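Local coordinates for protein ketosynthase (Streptomyces sp. MSC090213JE08, PDB 6KXD) that probably serves as the chain length factor half of a ketosynthase heterodimer that builds the ishigamide polyketide chain in a highly reducing type II polyketide synthase, at residues B[36-41]-B[333-338]; B[115-120]-B[185-190]; B[29-34]-B[46-51]; B[105-110]-B[244-249]. One frame throughout, in Å; residues are numbered along the deposited sequence.

Interaction 1 of 4, residues B[36-41]-B[333-338]; sequences AEFAAG and ASFQIA
The contact between F38 and the pair F335 and A338 is a buried, largely apolar meeting of two helices, 35-44 and 332-344, in the interior of the subunit. It illustrates how one long aromatic side chain can bridge helices whose backbones stay apart. F38 carries its CG anti to the backbone N (chi1 -174°), and this extended setting drives the ring straight at the other helix. There it comes down on two surfaces. Its CE1 corner sits over one face of the F335 ring, 3.8 Å from F335 CD1, with the two planes inclined at 38° and the centroids 5.3 Å apart. At another corner of the ring F38 CE2 rests 3.4 Å from A338 CB, which approaches obliquely, a snug fit that the small methyl makes possible. Between these, F38 CZ points at the F335 carbonyl, lying 3.4 Å from F335 O, which stands at the ring edge near its plane. With an alanine in place of F38 the ring is gone, and the F335 face and the A338 methyl would probably border a gap between the helices. A27 and S29 of strand 20-29 also touch the F38 ring. Helix 332-344 in turn packs on helix 180-193 and on strands 20-29 and 229-240, an arrangement typical of the layered thiolase fold, in which central helices are sandwiched between sheets.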
loop_
_atom_site.group_PDB
_atom_site.type_symbol
_atom_site.label_atom_id
_atom_site.label_comp_id
_atom_site.label_asym_id
_atom_site.label_seq_id
_atom_site.Cartn_x
_atom_site.Cartn_y
_atom_site.Cartn_z
ATOM N N ALA B 36 -10.055 25.469 6.473
ATOM C CA ALA B 36 -10.044 26.826 7.074
ATOM C C ALA B 36 -9.417 26.761 8.466
ATOM O O ALA B 36 -8.557 27.586 8.808
ATOM C CB ALA B 36 -11.442 27.393 7.132
ATOM N N GLU B 37 -9.844 25.779 9.272
ATOM C CA GLU B 37 -9.346 25.659 10.622
ATOM C C GLU B 37 -7.837 25.370 10.545
ATOM O O GLU B 37 -7.078 25.845 11.372
ATOM C CB GLU B 37 -10.033 24.559 11.447
ATOM C CG GLU B 37 -11.413 24.928 12.000
ATOM C CD GLU B 37 -12.504 24.882 10.944
ATOM O OE1 GLU B 37 -13.673 25.202 11.288
ATOM O OE2 GLU B 37 -12.185 24.543 9.765
ATOM N N PHE B 38 -7.432 24.508 9.599
ATOM C CA PHE B 38 -6.014 24.127 9.467
ATOM C C PHE B 38 -5.194 25.378 9.121
ATOM O O PHE B 38 -4.121 25.684 9.715
ATOM C CB PHE B 38 -5.850 23.077 8.373
ATOM C CG PHE B 38 -4.454 22.537 8.287
ATOM C CD1 PHE B 38 -4.033 21.532 9.149
ATOM C CD2 PHE B 38 -3.538 23.076 7.392
ATOM C CE1 PHE B 38 -2.722 21.066 9.091
ATOM C CE2 PHE B 38 -2.239 22.602 7.327
ATOM C CZ PHE B 38 -1.834 21.606 8.177
ATOM N N ALA B 39 -5.704 26.107 8.131
ATOM C CA ALA B 39 -5.048 27.311 7.620
ATOM C C ALA B 39 -4.923 28.343 8.756
ATOM O O ALA B 39 -3.849 28.928 9.002
ATOM C CB ALA B 39 -5.836 27.847 6.441
ATOM N N ALA B 40 -6.012 28.536 9.490
ATOM C CA ALA B 40 -6.005 29.432 10.653
ATOM C C ALA B 40 -4.927 28.997 11.651
ATOM O O ALA B 40 -4.121 29.820 12.110
ATOM C CB ALA B 40 -7.374 29.494 11.275
ATOM N N GLY B 41 -4.858 27.698 11.949
ATOM C CA GLY B 41 -3.928 27.181 12.968
ATOM C C GLY B 41 -2.475 27.333 12.539
ATOM O O GLY B 41 -1.585 27.667 13.349
ATOM N N ALA B 333 3.231 14.316 6.099
ATOM C CA ALA B 333 3.695 15.029 4.909
ATOM C C ALA B 333 2.535 15.787 4.279
ATOM O O ALA B 333 2.743 16.800 3.677
ATOM C CB ALA B 333 4.367 14.129 3.897
ATOM N N SER B 334 1.308 15.264 4.431
ATOM C CA SER B 334 0.164 15.957 3.892
ATOM C C SER B 334 -0.084 17.255 4.673
ATOM O O SER B 334 -0.396 18.292 4.089
ATOM C CB SER B 334 -1.046 15.028 3.887
ATOM O OG SER B 334 -0.802 13.948 3.040
ATOM N N PHE B 335 0.047 17.202 5.992
ATOM C CA PHE B 335 -0.071 18.392 6.819
ATOM C C PHE B 335 1.049 19.358 6.456
ATOM O O PHE B 335 0.798 20.546 6.350
ATOM C CB PHE B 335 -0.052 18.070 8.289
ATOM C CG PHE B 335 -1.303 17.443 8.822
ATOM C CD1 PHE B 335 -2.461 17.415 8.063
ATOM C CD2 PHE B 335 -1.327 16.927 10.087
ATOM C CE1 PHE B 335 -3.618 16.851 8.570
ATOM C CE2 PHE B 335 -2.479 16.351 10.588
ATOM C CZ PHE B 335 -3.626 16.361 9.841
ATOM N N GLN B 336 2.215 18.820 6.080
ATOM C CA GLN B 336 3.336 19.696 5.722
ATOM C C GLN B 336 3.061 20.478 4.430
ATOM O O GLN B 336 3.272 21.700 4.382
ATOM C CB GLN B 336 4.627 18.896 5.625
ATOM C CG GLN B 336 5.066 18.437 6.992
ATOM C CD GLN B 336 6.090 17.352 6.856
ATOM O OE1 GLN B 336 5.885 16.224 7.249
ATOM N NE2 GLN B 336 7.209 17.705 6.276
ATOM N N ILE B 337 2.576 19.764 3.417
ATOM C CA ILE B 337 2.203 20.335 2.173
ATOM C C ILE B 337 1.052 21.316 2.419
ATOM O O ILE B 337 1.099 22.421 1.958
ATOM C CB ILE B 337 1.863 19.256 1.143
ATOM C CG1 ILE B 337 3.101 18.442 0.749
ATOM C CG2 ILE B 337 1.225 19.920 -0.053
ATOM C CD1 ILE B 337 2.804 17.248 -0.094
ATOM N N ALA B 338 0.031 20.913 3.163
ATOM C CA ALA B 338 -1.084 21.811 3.508
ATOM C C ALA B 338 -0.607 23.069 4.249
ATOM O O ALA B 338 -1.136 24.159 3.971
ATOM C CB ALA B 338 -2.136 21.101 4.292
#

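Interaction 2 of 4, residues B[115-120]-B[185-190]; sequences GVVLGI and LNYARR
The flat ring of Y187 meets V117 obliquely: Y187 CD2 lies 3.7 Å from V117 CG2, and the two side chains cross at a slant. Further along the same helix turn, the R189 guanidinium has N186 OD1 and R190 NH2 at its edge, in plane, while the R190 guanidinium carries N186 ND2 over one face. R189 grips N186 side-on, with both R189 NE and R189 NH2 at 2.8 Å from the single atom N186 OD1. The two nitrogens approach from the same face of the amide, tilted 23° to 25° from its plane, and this double grip fixes the rotation of both groups. The contact as a whole sets helix 180-193 against strand 114-119, which runs parallel to strands 171-174 and 199-206; this is the helix-on-sheet layering of the thiolase fold, here beside the subunit interface. V117 reaches the helix with both methyls. At chi1 56° its CG1 lies between the backbone N and the carbonyl carbon and meets the helix flank, 3.9 Å from A188 CB, while CG2 goes to the tyrosine. The hydroxyl of Y187 is hydrogen-bonded to T172, and its ring meets that of Y179 of the neighbouring subunit. E188 of the neighbouring subunit makes salt bridges with R189 and R190, and E162 of that subunit pairs with R190 and accepts from N186 ND2, so two carboxylates probably offset the adjacent guanidinium charges.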
loop_
_atom_site.group_PDB
_atom_site.type_symbol
_atom_site.label_atom_id
_atom_site.label_comp_id
_atom_site.label_asym_id
_atom_site.label_seq_id
_atom_site.Cartn_x
_atom_site.Cartn_y
_atom_site.Cartn_z
ATOM N N GLY B 115 -8.398 9.317 -9.650
ATOM C CA GLY B 115 -7.740 8.359 -8.778
ATOM C C GLY B 115 -7.840 8.757 -7.315
ATOM O O GLY B 115 -8.040 9.967 -6.936
ATOM N N VAL B 116 -7.626 7.765 -6.435
ATOM C CA VAL B 116 -7.524 8.005 -5.029
ATOM C C VAL B 116 -6.273 7.290 -4.553
ATOM O O VAL B 116 -6.156 6.095 -4.857
ATOM C CB VAL B 116 -8.724 7.438 -4.240
ATOM C CG1 VAL B 116 -8.487 7.559 -2.738
ATOM C CG2 VAL B 116 -10.021 8.126 -4.639
ATOM N N VAL B 117 -5.376 8.012 -3.864
ATOM C CA VAL B 117 -4.280 7.310 -3.173
ATOM C C VAL B 117 -4.091 7.930 -1.788
ATOM O O VAL B 117 -3.918 9.143 -1.661
ATOM C CB VAL B 117 -2.979 7.276 -3.986
ATOM C CG1 VAL B 117 -2.474 8.644 -4.391
ATOM C CG2 VAL B 117 -1.907 6.497 -3.229
ATOM N N LEU B 118 -4.151 7.077 -0.737
ATOM C CA LEU B 118 -4.036 7.477 0.613
ATOM C C LEU B 118 -2.814 6.808 1.250
ATOM O O LEU B 118 -2.648 5.620 1.099
ATOM C CB LEU B 118 -5.283 7.075 1.379
ATOM C CG LEU B 118 -5.412 7.658 2.782
ATOM C CD1 LEU B 118 -5.596 9.177 2.775
ATOM C CD2 LEU B 118 -6.578 7.013 3.530
ATOM N N GLY B 119 -1.977 7.600 1.911
ATOM C CA GLY B 119 -0.875 7.048 2.724
ATOM C C GLY B 119 -1.300 6.818 4.179
ATOM O O GLY B 119 -2.062 7.586 4.815
ATOM N N ILE B 120 -0.767 5.736 4.749
ATOM C CA ILE B 120 -1.074 5.323 6.110
ATOM C C ILE B 120 0.237 4.851 6.738
ATOM O O ILE B 120 1.229 4.766 6.038
ATOM C CB ILE B 120 -2.103 4.182 6.138
ATOM C CG1 ILE B 120 -1.605 2.952 5.379
ATOM C CG2 ILE B 120 -3.442 4.683 5.625
ATOM C CD1 ILE B 120 -2.458 1.682 5.536
ATOM N N LEU B 185 1.896 10.947 -3.177
ATOM C CA LEU B 185 1.946 12.024 -4.131
ATOM C C LEU B 185 2.726 11.555 -5.352
ATOM O O LEU B 185 2.363 11.832 -6.496
ATOM C CB LEU B 185 2.603 13.235 -3.484
ATOM C CG LEU B 185 2.760 14.436 -4.393
ATOM C CD1 LEU B 185 1.430 14.843 -4.998
ATOM C CD2 LEU B 185 3.343 15.576 -3.603
ATOM N N ASN B 186 3.835 10.851 -5.114
ATOM C CA ASN B 186 4.666 10.424 -6.208
ATOM C C ASN B 186 3.959 9.339 -7.027
ATOM O O ASN B 186 4.032 9.268 -8.278
ATOM C CB ASN B 186 6.005 9.894 -5.721
ATOM C CG ASN B 186 7.034 10.011 -6.818
ATOM O OD1 ASN B 186 7.091 11.051 -7.479
ATOM N ND2 ASN B 186 7.847 8.993 -6.939
ATOM N N TYR B 187 3.235 8.469 -6.315
ATOM C CA TYR B 187 2.466 7.461 -6.947
ATOM C C TYR B 187 1.447 8.103 -7.906
ATOM O O TYR B 187 1.344 7.725 -9.092
ATOM C CB TYR B 187 1.828 6.606 -5.841
ATOM C CG TYR B 187 0.941 5.504 -6.344
ATOM C CD1 TYR B 187 1.443 4.246 -6.613
ATOM C CD2 TYR B 187 -0.395 5.719 -6.560
ATOM C CE1 TYR B 187 0.627 3.222 -7.041
ATOM C CE2 TYR B 187 -1.214 4.711 -7.023
ATOM C CZ TYR B 187 -0.701 3.462 -7.300
ATOM O OH TYR B 187 -1.516 2.430 -7.739
ATOM N N ALA B 188 0.692 9.043 -7.387
ATOM C CA ALA B 188 -0.338 9.774 -8.194
ATOM C C ALA B 188 0.330 10.430 -9.408
ATOM O O ALA B 188 -0.164 10.322 -10.532
ATOM C CB ALA B 188 -0.987 10.790 -7.341
ATOM N N ARG B 189 1.441 11.108 -9.158
ATOM C CA ARG B 189 2.177 11.802 -10.169
ATOM C C ARG B 189 2.523 10.823 -11.284
ATOM O O ARG B 189 2.327 11.124 -12.450
ATOM C CB ARG B 189 3.440 12.457 -9.593
ATOM C CG ARG B 189 4.326 13.057 -10.673
ATOM C CD ARG B 189 5.538 13.705 -10.042
ATOM N NE ARG B 189 6.538 12.704 -9.666
ATOM C CZ ARG B 189 7.322 12.065 -10.524
ATOM N NH1 ARG B 189 7.356 12.446 -11.791
ATOM N NH2 ARG B 189 8.066 11.042 -10.122
ATOM N N ARG B 190 3.061 9.656 -10.923
ATOM C CA ARG B 190 3.461 8.678 -11.913
ATOM C C ARG B 190 2.266 8.112 -12.675
ATOM O O ARG B 190 2.266 8.089 -13.887
ATOM C CB ARG B 190 4.209 7.540 -11.249
ATOM C CG ARG B 190 5.581 7.973 -10.801
ATOM C CD ARG B 190 6.581 6.976 -11.240
ATOM N NE ARG B 190 7.895 7.501 -10.941
ATOM C CZ ARG B 190 8.661 7.125 -9.930
ATOM N NH1 ARG B 190 8.272 6.175 -9.079
ATOM N NH2 ARG B 190 9.829 7.736 -9.793
#

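Interaction 3 of 4, residues B[29-34]-B[46-51]; sequences SPYGIG and AKTAVK
P30 and Y31 form the tip of a two-residue β-hairpin joining strands 20-29 and 32-33, closed by a type I turn from S29 to G32, and this tip leans on the loop around T48. The tight part is at T48: P30 CB lies 3.4 Å from T48 OG1, and T48 CB is close behind, 3.5 Å from P30 CB. With its OG1 between the backbone N and the carbonyl carbon (chi1 70°), the threonine turns that oxygen to the proline. The hydroxyl is also hydrogen-bonded to the carbonyl of L324. The outer part is looser. A46 lies nearer the surface, its CB 3.8 Å from Y31 CE1, and the side chains of K47 and A49 point away from the hairpin and are exposed. Across the two segments this rim is tied by a hydrogen bond: Y31 OH donates to A46 O at 2.9 Å, arriving in the carbonyl plane on a lone pair, with a C=O···donor angle of 142°. Were a phenylalanine to replace Y31, A46 O would probably be left without this donor and the 46-51 loop less firmly tied to the turn. Helix 35-44 connects the two segments, and F335 of helix 332-344 touches S29 and P30. Within the hairpin an ST turn holds the tyrosine backbone, Y31 N donating to S29 OG at 3.1 Å.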
loop_
_atom_site.group_PDB
_atom_site.type_symbol
_atom_site.label_atom_id
_atom_site.label_comp_id
_atom_site.label_asym_id
_atom_site.label_seq_id
_atom_site.Cartn_x
_atom_site.Cartn_y
_atom_site.Cartn_z
ATOM N N SER B 29 -7.675 18.018 11.257
ATOM C CA SER B 29 -6.415 18.063 11.925
ATOM C C SER B 29 -6.600 18.489 13.375
ATOM O O SER B 29 -7.703 18.832 13.800
ATOM C CB SER B 29 -5.521 19.039 11.195
ATOM O OG SER B 29 -5.889 20.357 11.564
ATOM N N PRO B 30 -5.521 18.492 14.189
ATOM C CA PRO B 30 -5.643 18.971 15.562
ATOM C C PRO B 30 -6.044 20.451 15.664
ATOM O O PRO B 30 -6.419 20.848 16.736
ATOM C CB PRO B 30 -4.253 18.724 16.165
ATOM C CG PRO B 30 -3.697 17.602 15.292
ATOM C CD PRO B 30 -4.197 17.917 13.906
ATOM N N TYR B 31 -6.027 21.185 14.537
ATOM C CA TYR B 31 -6.554 22.529 14.437
ATOM C C TYR B 31 -8.067 22.553 14.309
ATOM O O TYR B 31 -8.640 23.575 14.578
ATOM C CB TYR B 31 -5.962 23.264 13.246
ATOM C CG TYR B 31 -4.519 23.621 13.477
ATOM C CD1 TYR B 31 -4.145 24.191 14.685
ATOM C CD2 TYR B 31 -3.549 23.429 12.514
ATOM C CE1 TYR B 31 -2.834 24.536 14.938
ATOM C CE2 TYR B 31 -2.226 23.787 12.748
ATOM C CZ TYR B 31 -1.871 24.339 13.971
ATOM O OH TYR B 31 -0.588 24.700 14.289
ATOM N N GLY B 32 -8.673 21.439 13.893
ATOM C CA GLY B 32 -10.094 21.374 13.759
ATOM C C GLY B 32 -10.496 20.685 12.487
ATOM O O GLY B 32 -9.690 20.053 11.811
ATOM N N ILE B 33 -11.772 20.804 12.143
ATOM C CA ILE B 33 -12.236 20.208 10.948
ATOM C C ILE B 33 -12.215 21.228 9.822
ATOM O O ILE B 33 -12.924 22.205 9.860
ATOM C CB ILE B 33 -13.643 19.648 11.154
ATOM C CG1 ILE B 33 -13.659 18.665 12.318
ATOM C CG2 ILE B 33 -14.123 19.043 9.845
ATOM C CD1 ILE B 33 -15.012 18.142 12.664
ATOM N N GLY B 34 -11.483 20.928 8.760
ATOM C CA GLY B 34 -11.576 21.671 7.584
ATOM C C GLY B 34 -10.307 22.411 7.315
ATOM O O GLY B 34 -9.530 22.657 8.255
ATOM N N ALA B 46 -0.625 28.094 16.057
ATOM C CA ALA B 46 -1.379 27.784 17.252
ATOM C C ALA B 46 -0.941 26.426 17.809
ATOM O O ALA B 46 -0.517 25.550 17.059
ATOM C CB ALA B 46 -2.859 27.802 16.949
ATOM N N LYS B 47 -1.081 26.254 19.136
ATOM C CA LYS B 47 -0.869 24.982 19.824
ATOM C C LYS B 47 -2.161 24.166 19.741
ATOM O O LYS B 47 -3.196 24.737 19.533
ATOM C CB LYS B 47 -0.491 25.201 21.292
ATOM C CG LYS B 47 0.726 26.086 21.481
ATOM C CD LYS B 47 1.525 25.773 22.727
ATOM C CE LYS B 47 2.401 26.930 23.160
ATOM N NZ LYS B 47 3.828 26.543 23.183
ATOM N N THR B 48 -2.070 22.841 19.913
ATOM C CA THR B 48 -3.215 21.943 19.705
ATOM C C THR B 48 -3.323 20.874 20.797
ATOM O O THR B 48 -4.340 20.190 20.888
ATOM C CB THR B 48 -3.167 21.311 18.305
ATOM O OG1 THR B 48 -2.096 20.370 18.218
ATOM C CG2 THR B 48 -3.017 22.349 17.221
ATOM N N ALA B 49 -2.284 20.745 21.622
ATOM C CA ALA B 49 -2.229 19.743 22.633
ATOM C C ALA B 49 -3.396 19.984 23.597
ATOM O O ALA B 49 -3.690 21.102 23.936
ATOM C CB ALA B 49 -0.891 19.763 23.338
ATOM N N VAL B 50 -4.109 18.912 23.922
ATOM C CA VAL B 50 -5.140 18.911 24.946
ATOM C C VAL B 50 -4.896 17.668 25.785
ATOM O O VAL B 50 -4.101 16.798 25.401
ATOM C CB VAL B 50 -6.570 18.903 24.363
ATOM C CG1 VAL B 50 -6.856 20.157 23.545
ATOM C CG2 VAL B 50 -6.834 17.629 23.552
ATOM N N LYS B 51 -5.581 17.628 26.925
ATOM C CA LYS B 51 -5.623 16.503 27.798
ATOM C C LYS B 51 -6.522 15.464 27.151
ATOM O O LYS B 51 -7.583 15.801 26.632
ATOM C CB LYS B 51 -6.136 16.943 29.171
ATOM C CG LYS B 51 -5.123 17.760 29.958
ATOM C CD LYS B 51 -3.884 16.975 30.318
ATOM C CE LYS B 51 -2.913 17.741 31.189
ATOM N NZ LYS B 51 -1.520 17.566 30.723
#

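Interaction 4 of 4, residues B[105-110]-B[244-249]; sequences NRAVAT and AERPPL
R246 meets A107 and V108 by van der Waals contact in this surface meeting of two loops. V108 CG2 sits over one face of its guanidinium, 3.9 Å from R246 NE, the two side chains crossing at about a right angle. The methylene R246 CD lies 3.6 Å from A107 O, so the carbonyl of the first loop lies nearest the carbon next to the guanidinium, oblique to that group. The bend of the R246 chain at chi2 and chi3 (146° and 48°) folds the guanidinium back against V108. A cost goes with this: R246 NE is covered by the contact and has no partner in the model. A109 adds a weaker touch, its CB 4.0 Å from E245 OE1.

The polar link between the segments is a water. It accepts from A109 N at 2.8 Å and donates to E245 OE1 at 3.2 Å, joining backbone to carboxylate across the two loops. E245 reaches it with a chain extended beyond CG. K199 adds weak ties, a long ion pair to E245 OE1 and a weak hydrogen bond to the carbonyl of A109.

In the fold, segment 105-110 follows helix 86-99, to which A107 and V108 are tied by backbone bonds with L99, and it leads into strand 114-119. Segment 244-249 connects strand 229-240 to strand 250-259; R246 touches T23 of strand 20-29, and L249 is bonded through its backbone to I22 of the same strand.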
loop_
_atom_site.group_PDB
_atom_site.type_symbol
_atom_site.label_atom_id
_atom_site.label_comp_id
_atom_site.label_asym_id
_atom_site.label_seq_id
_atom_site.Cartn_x
_atom_site.Cartn_y
_atom_site.Cartn_z
ATOM N N ASN B 105 -22.259 21.445 -1.931
ATOM C CA ASN B 105 -22.216 21.502 -3.374
ATOM C C ASN B 105 -20.947 20.802 -3.873
ATOM O O ASN B 105 -19.904 20.775 -3.213
ATOM C CB ASN B 105 -22.282 22.943 -3.911
ATOM C CG ASN B 105 -23.407 23.740 -3.279
ATOM O OD1 ASN B 105 -24.467 23.194 -3.009
ATOM N ND2 ASN B 105 -23.175 25.014 -3.021
ATOM N N ARG B 106 -21.020 20.316 -5.102
ATOM C CA ARG B 106 -19.937 19.594 -5.687
ATOM C C ARG B 106 -18.970 20.619 -6.278
ATOM O O ARG B 106 -19.288 21.248 -7.284
ATOM C CB ARG B 106 -20.503 18.634 -6.735
ATOM C CG ARG B 106 -19.636 17.439 -7.097
ATOM C CD ARG B 106 -20.517 16.190 -7.185
ATOM N NE ARG B 106 -19.879 15.092 -6.467
ATOM C CZ ARG B 106 -20.237 14.625 -5.267
ATOM N NH1 ARG B 106 -21.490 14.746 -4.840
ATOM N NH2 ARG B 106 -19.328 14.007 -4.512
ATOM N N ALA B 107 -17.781 20.744 -5.666
ATOM C CA ALA B 107 -16.786 21.713 -6.082
ATOM C C ALA B 107 -15.842 21.102 -7.117
ATOM O O ALA B 107 -15.253 21.826 -7.922
ATOM C CB ALA B 107 -16.021 22.243 -4.908
ATOM N N VAL B 108 -15.666 19.775 -7.080
ATOM C CA VAL B 108 -14.725 19.132 -7.942
ATOM C C VAL B 108 -15.480 18.105 -8.775
ATOM O O VAL B 108 -16.159 17.276 -8.238
ATOM C CB VAL B 108 -13.610 18.453 -7.113
ATOM C CG1 VAL B 108 -12.761 17.554 -7.983
ATOM C CG2 VAL B 108 -12.788 19.471 -6.360
ATOM N N ALA B 109 -15.320 18.190 -10.085
ATOM C CA ALA B 109 -15.915 17.243 -10.995
ATOM C C ALA B 109 -15.025 16.010 -10.968
ATOM O O ALA B 109 -13.855 16.094 -11.288
ATOM C CB ALA B 109 -16.001 17.815 -12.385
ATOM N N THR B 110 -15.585 14.901 -10.530
ATOM C CA THR B 110 -14.831 13.651 -10.544
ATOM C C THR B 110 -15.468 12.714 -11.562
ATOM O O THR B 110 -16.621 12.860 -11.937
ATOM C CB THR B 110 -14.785 13.034 -9.147
ATOM O OG1 THR B 110 -16.136 12.821 -8.764
ATOM C CG2 THR B 110 -14.098 13.888 -8.100
ATOM N N ALA B 244 -5.982 21.454 -15.985
ATOM C CA ALA B 244 -6.505 21.797 -14.671
ATOM C C ALA B 244 -7.797 22.597 -14.825
ATOM O O ALA B 244 -7.806 23.605 -15.507
ATOM C CB ALA B 244 -5.485 22.558 -13.871
ATOM N N GLU B 245 -8.844 22.120 -14.139
ATOM C CA GLU B 245 -10.205 22.639 -14.184
ATOM C C GLU B 245 -10.427 23.646 -13.055
ATOM O O GLU B 245 -11.474 24.290 -13.003
ATOM C CB GLU B 245 -11.210 21.489 -14.070
ATOM C CG GLU B 245 -10.947 20.392 -15.091
ATOM C CD GLU B 245 -11.971 19.274 -15.158
ATOM O OE1 GLU B 245 -12.669 19.025 -14.142
ATOM O OE2 GLU B 245 -12.056 18.651 -16.239
ATOM N N ARG B 246 -9.453 23.755 -12.144
ATOM C CA ARG B 246 -9.468 24.776 -11.107
ATOM C C ARG B 246 -8.079 25.398 -11.032
ATOM O O ARG B 246 -7.101 24.790 -11.453
ATOM C CB ARG B 246 -9.951 24.186 -9.779
ATOM C CG ARG B 246 -11.451 24.351 -9.568
ATOM C CD ARG B 246 -12.083 23.207 -8.810
ATOM N NE ARG B 246 -11.307 22.904 -7.623
ATOM C CZ ARG B 246 -11.433 23.518 -6.455
ATOM N NH1 ARG B 246 -12.378 24.427 -6.278
ATOM N NH2 ARG B 246 -10.600 23.219 -5.477
ATOM N N PRO B 247 -7.947 26.655 -10.556
ATOM C CA PRO B 247 -6.654 27.326 -10.576
ATOM C C PRO B 247 -5.652 26.542 -9.724
ATOM O O PRO B 247 -5.961 26.097 -8.617
ATOM C CB PRO B 247 -6.897 28.731 -10.000
ATOM C CG PRO B 247 -8.299 28.697 -9.393
ATOM C CD PRO B 247 -9.014 27.489 -9.978
ATOM N N PRO B 248 -4.433 26.326 -10.241
ATOM C CA PRO B 248 -3.374 25.669 -9.476
ATOM C C PRO B 248 -2.919 26.505 -8.277
ATOM O O PRO B 248 -2.684 27.723 -8.391
ATOM C CB PRO B 248 -2.259 25.427 -10.509
ATOM C CG PRO B 248 -2.527 26.455 -11.580
ATOM C CD PRO B 248 -4.037 26.582 -11.628
ATOM N N LEU B 249 -2.760 25.821 -7.137
ATOM C CA LEU B 249 -2.226 26.411 -5.936
ATOM C C LEU B 249 -0.719 26.176 -5.898
ATOM O O LEU B 249 -0.004 26.980 -5.311
ATOM C CB LEU B 249 -2.890 25.809 -4.691
ATOM C CG LEU B 249 -4.412 25.737 -4.715
ATOM C CD1 LEU B 249 -4.949 25.118 -3.429
ATOM C CD2 LEU B 249 -5.000 27.128 -4.921
HETATM O O HOH W 1 -13.257 19.877 -11.075
#

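The four contacts show how a layered fold ties sequence-distant pieces together at several depths. Interactions 1 and 3 are neighbours, with centres about 11 Å apart, and their segments alternate along the chain: helix 35-44 lies between the two segments of interaction 3, and G41 O probably accepts from A46 N. Interaction 2, its centre about 18 Å from that of interaction 1, touches it where I337 packs on L185, linking helices 332-344 and 180-193. Interaction 4 lies farther out, touching none of the others. Its segments enclose interaction 2 in sequence, and interaction 1 encloses both. Interactions 1 and 2 are buried, interaction 2 beside the subunit interface, while interactions 3 and 4 hold more exposed loops.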